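Local coordinates for protein peptide chain release factor subunit 1 (Aeropyrum pernix, PDB 3AGK) that probably directs the release of the finished polypeptide from the ribosome in response to all three stop codons, UAA, UAG and UGA, at residues M194-F199 with G237-Y242. Sequence-based numbering, arbitrary orientation.
Sequences MVDEFF and GNYLDY
Tyr239 lays one face of its ring over the CB of Phe199. Phe199 CB lies 3.4 Å from the centroid of the Tyr239 ring and almost on the ring normal, which makes a centred CH-pi contact. The Phe199 ring then turns its edge toward the same tyrosine ring. The centroids of the Phe199 and Tyr239 rings are 5.4 Å apart and the planes meet at 70°, a T-shaped pair. Phe199 CD2 is the ring atom that comes closest, 3.8 Å from Tyr239 CE1. Beyond CB the Phe199 side chain leads away from the loop; it also touches Val148, Ala230 and Glu233. Val195 CG1 lies over one face of the Phe199 ring, toward its rim. The contact lies in the second eRF1 domain, where the loop after helix 230-236 meets the long helix 188-215. Strand 142-149, which Phe199 also touches, belongs to the mixed sheet of this domain. At the far end of the tyrosine, Tyr239 OH donates a short 2.5 Å hydrogen bond to Asp196 OD2. The hydroxyl meets the anti side of the carboxylate, 22° out of its plane. Asp196 reaches the hydroxyl with CG anti to the backbone N (chi1 -178°), one helical turn before Phe199. The other oxygen, Asp196 OD1, forms a salt bridge with Lys200, which probably helps keep the carboxylate charged. Nearer the loop backbone, Tyr239 CB packs 3.3 Å from Phe199 O.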
loop_
_atom_site.group_PDB
_atom_site.type_symbol
_atom_site.label_atom_id
_atom_site.label_comp_id
_atom_site.label_asym_id
_atom_site.label_seq_id
_atom_site.Cartn_x
_atom_site.Cartn_y
_atom_site.Cartn_z
ATOM N N MET A 194 -30.258 -0.360 19.095
ATOM C CA MET A 194 -29.953 -0.095 17.691
ATOM C C MET A 194 -28.488 0.321 17.527
ATOM O O MET A 194 -27.784 -0.179 16.642
ATOM C CB MET A 194 -30.878 0.976 17.110
ATOM C CG MET A 194 -32.353 0.551 17.051
ATOM S SD MET A 194 -33.429 1.816 16.338
ATOM C CE MET A 194 -32.943 1.728 14.618
ATOM N N VAL A 195 -28.028 1.230 18.383
ATOM C CA VAL A 195 -26.620 1.652 18.350
ATOM C C VAL A 195 -25.692 0.461 18.592
ATOM O O VAL A 195 -24.663 0.307 17.930
ATOM C CB VAL A 195 -26.346 2.738 19.396
ATOM C CG1 VAL A 195 -24.888 3.165 19.346
ATOM C CG2 VAL A 195 -27.258 3.920 19.169
ATOM N N ASP A 196 -26.069 -0.374 19.556
ATOM C CA ASP A 196 -25.361 -1.610 19.828
ATOM C C ASP A 196 -25.179 -2.457 18.564
ATOM O O ASP A 196 -24.080 -2.928 18.272
ATOM C CB ASP A 196 -26.092 -2.419 20.897
ATOM C CG ASP A 196 -25.360 -3.692 21.248
ATOM O OD1 ASP A 196 -25.847 -4.771 20.868
ATOM O OD2 ASP A 196 -24.283 -3.616 21.879
ATOM N N GLU A 197 -26.257 -2.650 17.816
ATOM C CA GLU A 197 -26.191 -3.429 16.579
ATOM C C GLU A 197 -25.250 -2.779 15.559
ATOM O O GLU A 197 -24.451 -3.452 14.917
ATOM C CB GLU A 197 -27.584 -3.578 15.962
ATOM C CG GLU A 197 -27.945 -5.007 15.610
ATOM C CD GLU A 197 -28.104 -5.883 16.842
ATOM O OE1 GLU A 197 -27.430 -6.938 16.917
ATOM O OE2 GLU A 197 -28.899 -5.510 17.736
ATOM N N PHE A 198 -25.364 -1.468 15.396
ATOM C CA PHE A 198 -24.453 -0.758 14.507
ATOM C C PHE A 198 -22.967 -0.922 14.941
ATOM O O PHE A 198 -22.083 -1.156 14.107
ATOM C CB PHE A 198 -24.848 0.725 14.355
ATOM C CG PHE A 198 -23.947 1.488 13.417
ATOM C CD1 PHE A 198 -23.975 1.230 12.046
ATOM C CD2 PHE A 198 -23.033 2.433 13.912
ATOM C CE1 PHE A 198 -23.133 1.909 11.184
ATOM C CE2 PHE A 198 -22.181 3.130 13.058
ATOM C CZ PHE A 198 -22.223 2.866 11.691
ATOM N N PHE A 199 -22.699 -0.833 16.242
ATOM C CA PHE A 199 -21.326 -0.967 16.737
ATOM C C PHE A 199 -20.763 -2.348 16.480
ATOM O O PHE A 199 -19.560 -2.493 16.273
ATOM C CB PHE A 199 -21.230 -0.636 18.227
ATOM C CG PHE A 199 -21.268 0.833 18.519
ATOM C CD1 PHE A 199 -21.222 1.766 17.472
ATOM C CD2 PHE A 199 -21.351 1.291 19.824
ATOM C CE1 PHE A 199 -21.265 3.129 17.732
ATOM C CE2 PHE A 199 -21.395 2.660 20.095
ATOM C CZ PHE A 199 -21.342 3.584 19.038
ATOM N N GLY A 237 -16.795 -1.482 24.739
ATOM C CA GLY A 237 -17.582 -2.673 24.476
ATOM C C GLY A 237 -16.761 -3.770 23.814
ATOM O O GLY A 237 -15.539 -3.663 23.729
ATOM N N ASN A 238 -17.441 -4.817 23.341
ATOM C CA ASN A 238 -16.785 -5.992 22.766
ATOM C C ASN A 238 -16.633 -5.927 21.257
ATOM O O ASN A 238 -16.187 -6.889 20.618
ATOM C CB ASN A 238 -17.568 -7.259 23.135
ATOM C CG ASN A 238 -17.165 -7.803 24.475
ATOM O OD1 ASN A 238 -16.180 -7.339 25.065
ATOM N ND2 ASN A 238 -17.919 -8.791 24.979
ATOM N N TYR A 239 -17.009 -4.791 20.689
ATOM C CA TYR A 239 -17.110 -4.661 19.239
ATOM C C TYR A 239 -15.824 -4.977 18.496
ATOM O O TYR A 239 -15.830 -5.702 17.492
ATOM C CB TYR A 239 -17.636 -3.269 18.894
ATOM C CG TYR A 239 -18.856 -2.958 19.745
ATOM C CD1 TYR A 239 -18.814 -1.991 20.740
ATOM C CD2 TYR A 239 -20.040 -3.689 19.587
ATOM C CE1 TYR A 239 -19.933 -1.736 21.542
ATOM C CE2 TYR A 239 -21.165 -3.430 20.369
ATOM C CZ TYR A 239 -21.100 -2.461 21.346
ATOM O OH TYR A 239 -22.194 -2.201 22.124
ATOM N N LEU A 240 -14.723 -4.441 18.997
ATOM C CA LEU A 240 -13.449 -4.546 18.308
ATOM C C LEU A 240 -12.736 -5.837 18.702
ATOM O O LEU A 240 -12.552 -6.111 19.890
ATOM C CB LEU A 240 -12.594 -3.338 18.660
ATOM C CG LEU A 240 -11.547 -2.878 17.650
ATOM C CD1 LEU A 240 -12.195 -2.626 16.299
ATOM C CD2 LEU A 240 -10.826 -1.627 18.168
ATOM N N ASP A 241 -12.353 -6.638 17.708
ATOM C CA ASP A 241 -11.546 -7.834 17.955
ATOM C C ASP A 241 -10.370 -7.526 18.894
ATOM O O ASP A 241 -9.707 -6.502 18.756
ATOM C CB ASP A 241 -11.021 -8.423 16.636
ATOM C CG ASP A 241 -10.239 -9.727 16.839
ATOM O OD1 ASP A 241 -10.717 -10.783 16.383
ATOM O OD2 ASP A 241 -9.150 -9.705 17.452
ATOM N N TYR A 242 -10.117 -8.430 19.835
ATOM C CA TYR A 242 -9.052 -8.262 20.817
ATOM C C TYR A 242 -7.660 -8.058 20.204
ATOM O O TYR A 242 -6.838 -7.338 20.779
ATOM C CB TYR A 242 -9.019 -9.449 21.788
ATOM C CG TYR A 242 -8.437 -10.717 21.194
ATOM C CD1 TYR A 242 -9.220 -11.576 20.426
ATOM C CD2 TYR A 242 -7.110 -11.064 21.413
ATOM C CE1 TYR A 242 -8.690 -12.747 19.885
ATOM C CE2 TYR A 242 -6.572 -12.229 20.878
ATOM C CZ TYR A 242 -7.366 -13.064 20.112
ATOM O OH TYR A 242 -6.834 -14.218 19.583
#